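Local structure of diol-dehydratase (5I2A) at residues Arg460-Val465 with Ala562-Thr567; Glu484-Phe489 with Met493-Lys498; Ile558-Asp563 with Asp711-His716; Tyr566-Leu571 with Ile578-Leu583. The protein probably acts as a glycyl radical lyase that dehydrates 1,2-propanediol without coenzyme B12 in the gut bacterium Roseburia inulinivorans. One frame throughout, in Å; residues are numbered along the deposited sequence. Where two conformers were deposited one is given.

How the contacts relate
Three of the four contacts use helix 558-574, taking overlapping, successive portions of it. Its first turns meet the loop 711-716 in contact 3, its middle faces helix 459-467 in contact 1, and its C-terminal half turns back on residues 578-583 in contact 4. Contact 2 belongs to the start of helix 489-521, which touches this group through Leu565 CD1 and Met493 SD, 3.5 Å apart. Contacts 1, 3 and 4 are buried, whereas contact 2 is only partly so. Chemistry varies with place: contacts 1 and 4 are mainly aliphatic, contact 2 joins aromatic rings to a thioether and a methyl, and contact 3 is polar, with a bridging water.

Contact 1 of 4, residues Arg460-Val465 with Ala562-Thr567; sequences RPLEMV and ADSLYT
Leu462 and Ser564 supply the closest apolar touch between two helices that lie far apart in sequence. The CD2 methyl of Leu462 comes within 3.5 Å of Ser564 CB, nearest the methylene, with the hydroxyl oxygen slightly farther off. The other branch is used as well: Leu462 CD1 lies 4.3 Å from Leu565 CD2, a looser methyl-to-methyl contact. Leu462 can reach both because its CG stands opposite the backbone N (chi1 177°), which carries the forked end out toward the second helix. The CA atoms of Leu462 and Ser564 are 8.8 Å apart.

This is helix-to-helix packing within the pyruvate formate lyase-like part of the chain, joining helix 459-467 to helix 558-574; helix 489-521 adjoins both, with Phe492 against Val465 and Met493 against Leu565.

No hydrogen bond crosses between the two segments. Ser564 OG is hydrogen-bonded to Asn560 O one turn back along its own helix, and more weakly to Asp711 N. On helix 459-467, Arg460 NE donates to Glu463 OE1 at 3.1 Å, approaching from above the carboxylate plane, while Arg460 NH2 adds a weak bond to the same oxygen as part of the salt bridge.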
loop_
_atom_site.group_PDB
_atom_site.type_symbol
_atom_site.label_atom_id
_atom_site.label_comp_id
_atom_site.label_asym_id
_atom_site.label_seq_id
_atom_site.Cartn_x
_atom_site.Cartn_y
_atom_site.Cartn_z
ATOM N N ARG A 460 12.124 21.599 26.283
ATOM C CA ARG A 460 12.028 22.562 25.188
ATOM C C ARG A 460 10.674 23.309 25.195
ATOM O O ARG A 460 10.666 24.525 25.021
ATOM C CB ARG A 460 12.309 21.891 23.843
ATOM C CG ARG A 460 13.781 21.444 23.691
ATOM C CD ARG A 460 14.520 22.248 22.593
ATOM N NE ARG A 460 14.708 23.611 23.024
ATOM C CZ ARG A 460 14.792 24.684 22.252
ATOM N NH1 ARG A 460 14.718 24.612 20.926
ATOM N NH2 ARG A 460 14.959 25.854 22.844
ATOM N N PRO A 461 9.541 22.603 25.431
ATOM C CA PRO A 461 8.289 23.344 25.622
ATOM C C PRO A 461 8.338 24.326 26.791
ATOM O O PRO A 461 7.659 25.350 26.727
ATOM C CB PRO A 461 7.264 22.232 25.895
ATOM C CG PRO A 461 7.788 21.081 25.111
ATOM C CD PRO A 461 9.285 21.153 25.381
ATOM N N LEU A 462 9.130 24.032 27.820
ATOM C CA LEU A 462 9.292 24.965 28.935
ATOM C C LEU A 462 10.020 26.234 28.472
ATOM O O LEU A 462 9.605 27.344 28.780
ATOM C CB LEU A 462 10.056 24.314 30.098
ATOM C CG LEU A 462 10.339 25.232 31.296
ATOM C CD1 LEU A 462 9.041 25.680 31.962
ATOM C CD2 LEU A 462 11.241 24.530 32.308
ATOM N N GLU A 463 11.103 26.059 27.734
ATOM C CA GLU A 463 11.804 27.195 27.145
ATOM C C GLU A 463 10.878 28.024 26.254
ATOM O O GLU A 463 10.984 29.244 26.223
ATOM C CB GLU A 463 13.011 26.733 26.342
ATOM C CG GLU A 463 14.146 26.207 27.195
ATOM C CD GLU A 463 15.409 25.981 26.385
ATOM O OE1 GLU A 463 15.512 24.945 25.696
ATOM O OE2 GLU A 463 16.289 26.853 26.417
ATOM N N MET A 464 9.957 27.365 25.552
ATOM C CA MET A 464 9.021 28.083 24.692
ATOM C C MET A 464 8.036 28.941 25.493
ATOM O O MET A 464 7.535 29.943 24.989
ATOM C CB MET A 464 8.252 27.116 23.786
ATOM C CG MET A 464 9.088 26.500 22.664
ATOM S SD MET A 464 9.990 27.673 21.607
ATOM C CE MET A 464 11.627 27.649 22.344
ATOM N N VAL A 465 7.761 28.574 26.736
ATOM C CA VAL A 465 6.883 29.424 27.533
ATOM C C VAL A 465 7.568 30.771 27.775
ATOM O O VAL A 465 6.933 31.817 27.667
ATOM C CB VAL A 465 6.489 28.782 28.875
ATOM C CG1 VAL A 465 5.594 29.734 29.681
ATOM C CG2 VAL A 465 5.757 27.472 28.633
ATOM N N ALA A 562 10.274 19.744 36.915
ATOM C CA ALA A 562 9.651 19.888 38.222
ATOM C C ALA A 562 10.339 20.973 39.044
ATOM O O ALA A 562 9.683 21.847 39.615
ATOM C CB ALA A 562 9.684 18.577 38.980
ATOM N N ASP A 563 11.660 20.894 39.114
ATOM C CA ASP A 563 12.434 21.857 39.880
ATOM C C ASP A 563 12.317 23.251 39.271
ATOM O O ASP A 563 12.211 24.243 39.997
ATOM C CB ASP A 563 13.890 21.425 39.959
ATOM C CG ASP A 563 14.111 20.263 40.928
ATOM O OD1 ASP A 563 13.358 20.144 41.921
ATOM O OD2 ASP A 563 15.040 19.473 40.690
ATOM N N SER A 564 12.332 23.317 37.938
ATOM C CA SER A 564 12.121 24.577 37.223
ATOM C C SER A 564 10.794 25.229 37.598
ATOM O O SER A 564 10.744 26.424 37.919
ATOM C CB SER A 564 12.178 24.361 35.707
ATOM O OG SER A 564 13.514 24.128 35.292
ATOM N N LEU A 565 9.726 24.440 37.565
ATOM C CA LEU A 565 8.410 24.950 37.911
ATOM C C LEU A 565 8.359 25.376 39.380
ATOM O O LEU A 565 7.714 26.365 39.717
ATOM C CB LEU A 565 7.329 23.908 37.631
ATOM C CG LEU A 565 7.094 23.534 36.166
ATOM C CD1 LEU A 565 6.107 22.400 36.096
ATOM C CD2 LEU A 565 6.585 24.733 35.366
ATOM N N TYR A 566 9.033 24.631 40.247
ATOM C CA TYR A 566 9.094 25.003 41.653
ATOM C C TYR A 566 9.803 26.359 41.845
ATOM O O TYR A 566 9.319 27.213 42.565
ATOM C CB TYR A 566 9.789 23.916 42.472
ATOM C CG TYR A 566 9.747 24.191 43.957
ATOM C CD1 TYR A 566 8.591 23.953 44.694
ATOM C CD2 TYR A 566 10.851 24.710 44.616
ATOM C CE1 TYR A 566 8.542 24.212 46.053
ATOM C CE2 TYR A 566 10.811 24.972 45.976
ATOM C CZ TYR A 566 9.655 24.721 46.685
ATOM O OH TYR A 566 9.611 24.986 48.025
ATOM N N THR A 567 10.950 26.539 41.202
ATOM C CA THR A 567 11.629 27.832 41.190
ATOM C C THR A 567 10.680 28.980 40.819
ATOM O O THR A 567 10.602 30.003 41.508
ATOM C CB THR A 567 12.788 27.830 40.207
ATOM O OG1 THR A 567 13.864 27.056 40.743
ATOM C CG2 THR A 567 13.267 29.262 39.914
#

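Contact 2 of 4, residues Glu484-Phe489 with Met493-Lys498; sequences ESFQSF and MEAYRK
Phe489 and Met493 meet through a Met-aromatic contact that also spans the first turn of a helix. The sulfur, Met493 SD, sits 5.0 Å from the centroid of the Phe489 ring and 47° off the ring normal, an oblique approach. Closer still is the methylene before it, with Met493 CG 3.4 Å from Phe489 CZ. The methionine is bent at both chi2 and chi3, which folds its thioether beside the ring. The backbone ties the same two residues: Met493 N donates to Phe489 O at 2.9 Å, almost straight at 169°, in the i to i+4 pattern of an alpha-helix.

That turn opens helix 489-521. Ser488 is its N-cap, the hydroxyl OG receiving the backbone N of Glu491, and the preceding loop then lays Phe486 back against the helix flank. Phe486 CZ reaches Ala495 CB at 3.5 Å, again obliquely; Val465 of helix 459-467 touches both residues.

Phe489 also packs on Lys569 and Phe573 of helix 558-574. Reducing Phe489 to an alanine would probably open a gap beside the CG and sulfur of Met493 and cost the Met-aromatic contact.

Farther along the helix, Arg497 grips the Glu494 carboxylate side-on. Its NH2 lies 2.8 Å from Glu494 OE2 and its NE 3.1 Å from Glu494 OE1, both oxygens being met on the syn side; Lys498 NZ joins as a long ion pair.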
loop_
_atom_site.group_PDB
_atom_site.type_symbol
_atom_site.label_atom_id
_atom_site.label_comp_id
_atom_site.label_asym_id
_atom_site.label_seq_id
_atom_site.Cartn_x
_atom_site.Cartn_y
_atom_site.Cartn_z
ATOM N N GLU A 484 6.017 37.526 30.697
ATOM C CA GLU A 484 5.928 38.543 31.740
ATOM C C GLU A 484 4.509 39.051 31.941
ATOM O O GLU A 484 4.246 39.789 32.888
ATOM C CB GLU A 484 6.856 39.711 31.419
ATOM C CG GLU A 484 8.300 39.314 31.451
ATOM C CD GLU A 484 9.225 40.467 31.176
ATOM O OE1 GLU A 484 9.930 40.433 30.144
ATOM O OE2 GLU A 484 9.259 41.396 32.002
ATOM N N SER A 485 3.589 38.642 31.070
ATOM C CA SER A 485 2.187 39.018 31.234
ATOM C C SER A 485 1.408 38.042 32.122
ATOM O O SER A 485 0.299 38.343 32.547
ATOM C CB SER A 485 1.498 39.127 29.872
ATOM O OG SER A 485 1.243 37.845 29.314
ATOM N N PHE A 486 1.973 36.868 32.399
ATOM C CA PHE A 486 1.268 35.884 33.227
ATOM C C PHE A 486 1.081 36.408 34.644
ATOM O O PHE A 486 2.027 36.893 35.253
ATOM C CB PHE A 486 2.021 34.554 33.252
ATOM C CG PHE A 486 2.063 33.858 31.918
ATOM C CD1 PHE A 486 0.958 33.869 31.079
ATOM C CD2 PHE A 486 3.202 33.202 31.501
ATOM C CE1 PHE A 486 0.989 33.237 29.847
ATOM C CE2 PHE A 486 3.239 32.571 30.260
ATOM C CZ PHE A 486 2.127 32.597 29.435
ATOM N N GLN A 487 -0.136 36.300 35.166
ATOM C CA GLN A 487 -0.466 36.899 36.460
ATOM C C GLN A 487 -0.384 35.914 37.615
ATOM O O GLN A 487 -0.429 36.313 38.776
ATOM C CB GLN A 487 -1.872 37.507 36.425
ATOM C CG GLN A 487 -2.072 38.579 35.363
ATOM C CD GLN A 487 -1.340 39.871 35.676
ATOM O OE1 GLN A 487 -1.443 40.403 36.781
ATOM N NE2 GLN A 487 -0.597 40.384 34.701
ATOM N N SER A 488 -0.285 34.629 37.309
ATOM C CA SER A 488 -0.236 33.612 38.356
ATOM C C SER A 488 0.575 32.413 37.909
ATOM O O SER A 488 0.811 32.235 36.711
ATOM C CB SER A 488 -1.637 33.156 38.733
ATOM O OG SER A 488 -2.237 32.476 37.643
ATOM N N PHE A 489 0.980 31.580 38.862
ATOM C CA PHE A 489 1.707 30.368 38.513
ATOM C C PHE A 489 0.828 29.445 37.673
ATOM O O PHE A 489 1.305 28.840 36.730
ATOM C CB PHE A 489 2.197 29.635 39.751
ATOM C CG PHE A 489 2.848 28.329 39.442
ATOM C CD1 PHE A 489 4.058 28.290 38.762
ATOM C CD2 PHE A 489 2.244 27.138 39.810
ATOM C CE1 PHE A 489 4.662 27.093 38.469
ATOM C CE2 PHE A 489 2.839 25.926 39.518
ATOM C CZ PHE A 489 4.050 25.900 38.845
ATOM N N MET A 493 1.743 27.548 34.196
ATOM C CA MET A 493 1.568 26.094 34.080
ATOM C C MET A 493 0.715 25.729 32.886
ATOM O O MET A 493 1.025 24.789 32.160
ATOM C CB MET A 493 0.922 25.505 35.340
ATOM C CG MET A 493 1.896 24.945 36.342
ATOM S SD MET A 493 2.823 23.529 35.731
ATOM C CE MET A 493 2.177 22.193 36.710
ATOM N N GLU A 494 -0.372 26.477 32.705
ATOM C CA GLU A 494 -1.283 26.266 31.598
ATOM C C GLU A 494 -0.590 26.526 30.258
ATOM O O GLU A 494 -0.781 25.782 29.297
ATOM C CB GLU A 494 -2.523 27.152 31.763
ATOM C CG GLU A 494 -3.507 27.092 30.607
ATOM C CD GLU A 494 -4.084 25.701 30.373
ATOM O OE1 GLU A 494 -4.009 24.841 31.268
ATOM O OE2 GLU A 494 -4.621 25.466 29.276
ATOM N N ALA A 495 0.227 27.570 30.196
ATOM C CA ALA A 495 1.016 27.824 28.999
ATOM C C ALA A 495 1.958 26.639 28.702
ATOM O O ALA A 495 2.097 26.219 27.551
ATOM C CB ALA A 495 1.811 29.117 29.153
ATOM N N TYR A 496 2.594 26.105 29.744
ATOM C CA TYR A 496 3.472 24.952 29.585
ATOM C C TYR A 496 2.693 23.730 29.106
ATOM O O TYR A 496 3.150 23.015 28.213
ATOM C CB TYR A 496 4.201 24.630 30.888
ATOM C CG TYR A 496 5.092 23.407 30.798
ATOM C CD1 TYR A 496 6.111 23.327 29.853
ATOM C CD2 TYR A 496 4.921 22.341 31.658
ATOM C CE1 TYR A 496 6.932 22.203 29.775
ATOM C CE2 TYR A 496 5.731 21.214 31.583
ATOM C CZ TYR A 496 6.725 21.151 30.646
ATOM O OH TYR A 496 7.505 20.033 30.583
ATOM N N ARG A 497 1.513 23.506 29.684
ATOM C CA ARG A 497 0.676 22.370 29.278
ATOM C C ARG A 497 0.391 22.439 27.773
ATOM O O ARG A 497 0.470 21.427 27.067
ATOM C CB ARG A 497 -0.638 22.329 30.067
ATOM C CG ARG A 497 -1.445 21.039 29.869
ATOM C CD ARG A 497 -2.852 21.133 30.465
ATOM N NE ARG A 497 -3.655 22.145 29.790
ATOM C CZ ARG A 497 -4.301 21.949 28.645
ATOM N NH1 ARG A 497 -4.247 20.773 28.038
ATOM N NH2 ARG A 497 -5.009 22.927 28.107
ATOM N N LYS A 498 0.103 23.641 27.280
ATOM C CA LYS A 498 -0.240 23.807 25.868
ATOM C C LYS A 498 0.971 23.654 24.951
ATOM O O LYS A 498 0.856 23.077 23.875
ATOM C CB LYS A 498 -0.902 25.170 25.621
ATOM C CG LYS A 498 -2.310 25.354 26.214
ATOM C CD LYS A 498 -2.705 26.831 26.115
ATOM C CE LYS A 498 -4.043 27.138 26.753
ATOM N NZ LYS A 498 -4.258 28.609 26.900
#

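Contact 3 of 4, residues Ile558-Asp563 with Asp711-His716; sequences IANVAD and DGRLAH
Asp563 and Asp711 bring their backbones close, with CA atoms 4.9 Å apart where the loop 711-716 passes the first turns of helix 558-574. An Asx turn shapes the loop at Asp711: its OD1 accepts from Arg713 N at 3.2 Å, the donor lying well above the carboxylate plane. Thr709 OG1 is a second partner of that oxygen. Gly712, between Asp711 and Arg713, has a positive phi at which a side chain would collide with the carbonyl oxygen of Asp711.

The other carboxylate oxygen faces the helix. Asn560 ND2 donates to Asp711 OD2 at 2.9 Å and 166°, and the acceptor lies in the amide plane of Asn560 while the amide and carboxylate planes stand 83° apart. Asp711 reaches this place with CG between its backbone N and carbonyl carbon (chi1 60°). The amide is held at both ends, since Asn560 OD1 receives Ala720 N, and this fixes which way it is flipped. Arg713 CD lies against the amide nitrogen, its guanidinium running on to Thr717 O and Gly707 O.

An alanine in place of Asp711 would probably leave Asn560 ND2 without its acceptor and the Arg713 backbone N without the bond that closes the turn.

The two aspartates touch through their methylenes, CB of Asp563 to CB of Asp711 at 3.5 Å. Asp563 OD1 is taken by Tyr656 N, while a water, 2.9 Å from Asp563 OD2 and 2.8 Å from Asp711 OD2, bridges the two carboxylates.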
loop_
_atom_site.group_PDB
_atom_site.type_symbol
_atom_site.label_atom_id
_atom_site.label_comp_id
_atom_site.label_asym_id
_atom_site.label_seq_id
_atom_site.Cartn_x
_atom_site.Cartn_y
_atom_site.Cartn_z
ATOM N N ILE A 558 12.017 15.125 33.451
ATOM C CA ILE A 558 11.023 15.342 34.509
ATOM C C ILE A 558 11.591 16.092 35.738
ATOM O O ILE A 558 10.964 17.036 36.225
ATOM C CB ILE A 558 10.407 14.016 34.973
ATOM C CG1 ILE A 558 9.326 13.581 33.990
ATOM C CG2 ILE A 558 9.766 14.172 36.330
ATOM C CD1 ILE A 558 8.604 12.316 34.399
ATOM N N ALA A 559 12.762 15.688 36.231
ATOM C CA ALA A 559 13.364 16.379 37.383
ATOM C C ALA A 559 13.628 17.852 37.065
ATOM O O ALA A 559 13.325 18.734 37.872
ATOM C CB ALA A 559 14.680 15.686 37.831
ATOM N N ASN A 560 14.202 18.109 35.893
ATOM C CA ASN A 560 14.524 19.476 35.491
ATOM C C ASN A 560 13.264 20.332 35.423
ATOM O O ASN A 560 13.248 21.452 35.923
ATOM C CB ASN A 560 15.246 19.499 34.141
ATOM C CG ASN A 560 16.477 18.616 34.129
ATOM O OD1 ASN A 560 16.460 17.526 33.567
ATOM N ND2 ASN A 560 17.547 19.076 34.776
ATOM N N VAL A 561 12.208 19.783 34.828
ATOM C CA VAL A 561 10.936 20.490 34.690
ATOM C C VAL A 561 10.290 20.752 36.052
ATOM O O VAL A 561 9.835 21.855 36.321
ATOM C CB VAL A 561 9.945 19.705 33.784
ATOM C CG1 VAL A 561 8.539 20.302 33.842
ATOM C CG2 VAL A 561 10.449 19.673 32.361
ATOM N N ALA A 562 10.274 19.744 36.915
ATOM C CA ALA A 562 9.651 19.888 38.222
ATOM C C ALA A 562 10.339 20.973 39.044
ATOM O O ALA A 562 9.683 21.847 39.615
ATOM C CB ALA A 562 9.684 18.577 38.980
ATOM N N ASP A 563 11.660 20.894 39.114
ATOM C CA ASP A 563 12.434 21.857 39.880
ATOM C C ASP A 563 12.317 23.251 39.271
ATOM O O ASP A 563 12.211 24.243 39.997
ATOM C CB ASP A 563 13.890 21.425 39.959
ATOM C CG ASP A 563 14.111 20.263 40.928
ATOM O OD1 ASP A 563 13.358 20.144 41.921
ATOM O OD2 ASP A 563 15.040 19.473 40.690
ATOM N N ASP A 711 15.741 25.422 37.117
ATOM C CA ASP A 711 16.169 24.518 38.183
ATOM C C ASP A 711 17.608 24.827 38.583
ATOM O O ASP A 711 18.082 24.353 39.614
ATOM C CB ASP A 711 16.021 23.040 37.759
ATOM C CG ASP A 711 16.845 22.682 36.520
ATOM O OD1 ASP A 711 17.192 23.593 35.740
ATOM O OD2 ASP A 711 17.132 21.484 36.321
ATOM N N GLY A 712 18.298 25.628 37.772
ATOM C CA GLY A 712 19.684 26.001 38.057
ATOM C C GLY A 712 20.697 25.321 37.152
ATOM O O GLY A 712 21.909 25.572 37.213
ATOM N N ARG A 713 20.186 24.443 36.302
ATOM C CA ARG A 713 20.996 23.740 35.333
ATOM C C ARG A 713 21.563 24.735 34.311
ATOM O O ARG A 713 20.839 25.579 33.807
ATOM C CB ARG A 713 20.141 22.665 34.654
ATOM C CG ARG A 713 20.832 21.859 33.598
ATOM C CD ARG A 713 19.873 20.927 32.821
ATOM N NE ARG A 713 20.332 20.941 31.443
ATOM C CZ ARG A 713 20.007 21.893 30.580
ATOM N NH1 ARG A 713 19.164 22.858 30.934
ATOM N NH2 ARG A 713 20.523 21.882 29.367
ATOM N N LEU A 714 22.850 24.637 34.009
ATOM C CA LEU A 714 23.475 25.561 33.065
ATOM C C LEU A 714 23.201 25.146 31.623
ATOM O O LEU A 714 22.908 23.983 31.341
ATOM C CB LEU A 714 24.988 25.646 33.308
ATOM C CG LEU A 714 25.405 26.107 34.709
ATOM C CD1 LEU A 714 26.922 26.309 34.806
ATOM C CD2 LEU A 714 24.655 27.368 35.114
ATOM N N ALA A 715 23.303 26.111 30.719
ATOM C CA ALA A 715 23.021 25.901 29.307
ATOM C C ALA A 715 23.807 24.739 28.690
ATOM O O ALA A 715 25.012 24.593 28.902
ATOM C CB ALA A 715 23.308 27.185 28.533
ATOM N N HIS A 716 23.084 23.913 27.941
ATOM C CA HIS A 716 23.634 22.849 27.100
ATOM C C HIS A 716 24.271 21.697 27.876
ATOM O O HIS A 716 24.898 20.832 27.283
ATOM C CB HIS A 716 24.614 23.455 26.089
ATOM C CG HIS A 716 24.035 24.627 25.358
ATOM N ND1 HIS A 716 24.715 25.810 25.176
ATOM C CD2 HIS A 716 22.804 24.812 24.817
ATOM C CE1 HIS A 716 23.937 26.668 24.537
ATOM N NE2 HIS A 716 22.770 26.088 24.311
HETATM O O HOH W 1 16.665 19.526 38.307
#

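Contact 4 of 4, residues Tyr566-Leu571 with Ile578-Leu583; sequences YTIKKL and ITMGEL
Leu571 and Ile578 share one first torsion (chi1 -57° in each), which sets CG of the leucine and CG1 of the isoleucine opposite the carbonyl carbon and lets their extended ends meet. Leu571 CD1 and Ile578 CD1 come to 3.8 Å as the chains cross obliquely. Leu583 instead carries its CG opposite the backbone N (chi1 -176°), bringing CD2 to 3.9 Å from Ile568 CG1, the two side chains crossing at about a right angle. Met580 was modelled in two conformers, so the touch of its terminal methyl CE on the other branch of Ile568, CG2, at 4.1 Å is doubtful.

The backbone draws the same elements together, Ile578 N donating to Leu571 O at 3.1 Å. Helix 558-574, which includes a wider pi-type turn at 568-571, is thus packed against the next helix, 580-588, as two successive helices joined by a short turn.

A capping box starts the second helix. Thr579 OG1 accepts from Glu582 N at 3.0 Å, and in return Thr579 N donates to Glu582 OE2, which uses its anti lone pair. Arg642 forms a salt bridge with the other carboxylate oxygen, Glu582 OE1. Helix 637-651 covers the aliphatic cluster, with Ile650 against Thr567 and Leu571 and Ile646 against Ile578, while Phe492 of helix 489-521 packs on Ile568 and Met580.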
loop_
_atom_site.group_PDB
_atom_site.type_symbol
_atom_site.label_atom_id
_atom_site.label_comp_id
_atom_site.label_asym_id
_atom_site.label_seq_id
_atom_site.Cartn_x
_atom_site.Cartn_y
_atom_site.Cartn_z
ATOM N N TYR A 566 9.033 24.631 40.247
ATOM C CA TYR A 566 9.094 25.003 41.653
ATOM C C TYR A 566 9.803 26.359 41.845
ATOM O O TYR A 566 9.319 27.213 42.565
ATOM C CB TYR A 566 9.789 23.916 42.472
ATOM C CG TYR A 566 9.747 24.191 43.957
ATOM C CD1 TYR A 566 8.591 23.953 44.694
ATOM C CD2 TYR A 566 10.851 24.710 44.616
ATOM C CE1 TYR A 566 8.542 24.212 46.053
ATOM C CE2 TYR A 566 10.811 24.972 45.976
ATOM C CZ TYR A 566 9.655 24.721 46.685
ATOM O OH TYR A 566 9.611 24.986 48.025
ATOM N N THR A 567 10.950 26.539 41.202
ATOM C CA THR A 567 11.629 27.832 41.190
ATOM C C THR A 567 10.680 28.980 40.819
ATOM O O THR A 567 10.602 30.003 41.508
ATOM C CB THR A 567 12.788 27.830 40.207
ATOM O OG1 THR A 567 13.864 27.056 40.743
ATOM C CG2 THR A 567 13.267 29.262 39.914
ATOM N N ILE A 568 9.946 28.784 39.732
ATOM C CA ILE A 568 9.056 29.810 39.207
ATOM C C ILE A 568 7.924 30.098 40.176
ATOM O O ILE A 568 7.624 31.254 40.462
ATOM C CB ILE A 568 8.486 29.397 37.846
ATOM C CG1 ILE A 568 9.624 29.329 36.822
ATOM C CG2 ILE A 568 7.400 30.371 37.387
ATOM C CD1 ILE A 568 9.310 28.478 35.624
ATOM N N LYS A 569 7.321 29.034 40.700
ATOM C CA LYS A 569 6.227 29.164 41.646
ATOM C C LYS A 569 6.664 29.892 42.920
ATOM O O LYS A 569 5.987 30.819 43.357
ATOM C CB LYS A 569 5.654 27.795 41.992
ATOM C CG LYS A 569 4.403 27.843 42.836
ATOM C CD LYS A 569 4.083 26.470 43.409
ATOM C CE LYS A 569 2.641 26.393 43.898
ATOM N NZ LYS A 569 2.444 25.284 44.862
ATOM N N LYS A 570 7.799 29.492 43.489
ATOM C CA LYS A 570 8.290 30.059 44.751
ATOM C C LYS A 570 8.936 31.432 44.636
ATOM O O LYS A 570 8.500 32.375 45.283
ATOM C CB LYS A 570 9.301 29.127 45.400
ATOM C CG LYS A 570 8.689 27.940 46.076
ATOM C CD LYS A 570 7.690 28.353 47.122
ATOM C CE LYS A 570 7.050 27.133 47.736
ATOM N NZ LYS A 570 5.907 27.482 48.621
ATOM N N LEU A 571 9.964 31.552 43.809
ATOM C CA LEU A 571 10.756 32.776 43.767
ATOM C C LEU A 571 10.145 33.895 42.927
ATOM O O LEU A 571 10.407 35.059 43.188
ATOM C CB LEU A 571 12.164 32.476 43.259
ATOM C CG LEU A 571 12.926 31.436 44.068
ATOM C CD1 LEU A 571 14.364 31.359 43.601
ATOM C CD2 LEU A 571 12.846 31.781 45.545
ATOM N N ILE A 578 12.352 37.408 42.725
ATOM C CA ILE A 578 12.894 37.580 41.385
ATOM C C ILE A 578 11.742 38.022 40.499
ATOM O O ILE A 578 10.615 37.587 40.715
ATOM C CB ILE A 578 13.522 36.270 40.854
ATOM C CG1 ILE A 578 14.607 35.784 41.811
ATOM C CG2 ILE A 578 14.132 36.475 39.488
ATOM C CD1 ILE A 578 15.135 34.397 41.488
ATOM N N THR A 579 11.985 38.902 39.533
ATOM C CA THR A 579 10.922 39.200 38.580
ATOM C C THR A 579 10.999 38.192 37.452
ATOM O O THR A 579 12.055 37.612 37.200
ATOM C CB THR A 579 11.000 40.627 37.990
ATOM O OG1 THR A 579 12.072 40.701 37.039
ATOM C CG2 THR A 579 11.194 41.663 39.098
ATOM N N MET A 580 9.881 37.992 36.771
ATOM C CA MET A 580 9.847 37.084 35.640
ATOM C C MET A 580 10.875 37.514 34.599
ATOM O O MET A 580 11.539 36.680 33.987
ATOM C CB MET A 580 8.445 37.033 35.037
ATOM C CG MET A 580 8.296 35.995 33.938
ATOM S SD MET A 580 8.625 34.320 34.518
ATOM C CE MET A 580 7.044 33.880 35.232
ATOM N N GLY A 581 11.021 38.824 34.421
ATOM C CA GLY A 581 11.948 39.355 33.443
ATOM C C GLY A 581 13.396 39.070 33.782
ATOM O O GLY A 581 14.201 38.796 32.895
ATOM N N GLU A 582 13.730 39.156 35.067
ATOM C CA GLU A 582 15.072 38.814 35.535
ATOM C C GLU A 582 15.408 37.356 35.272
ATOM O O GLU A 582 16.499 37.028 34.800
ATOM C CB GLU A 582 15.212 39.074 37.029
ATOM C CG GLU A 582 15.282 40.523 37.421
ATOM C CD GLU A 582 15.553 40.675 38.901
ATOM O OE1 GLU A 582 16.667 41.112 39.243
ATOM O OE2 GLU A 582 14.654 40.338 39.711
ATOM N N LEU A 583 14.464 36.489 35.610
ATOM C CA LEU A 583 14.637 35.061 35.426
ATOM C C LEU A 583 14.854 34.779 33.951
ATOM O O LEU A 583 15.805 34.107 33.585
ATOM C CB LEU A 583 13.430 34.282 35.963
ATOM C CG LEU A 583 13.579 32.759 35.893
ATOM C CD1 LEU A 583 14.899 32.317 36.548
ATOM C CD2 LEU A 583 12.383 32.056 36.542
#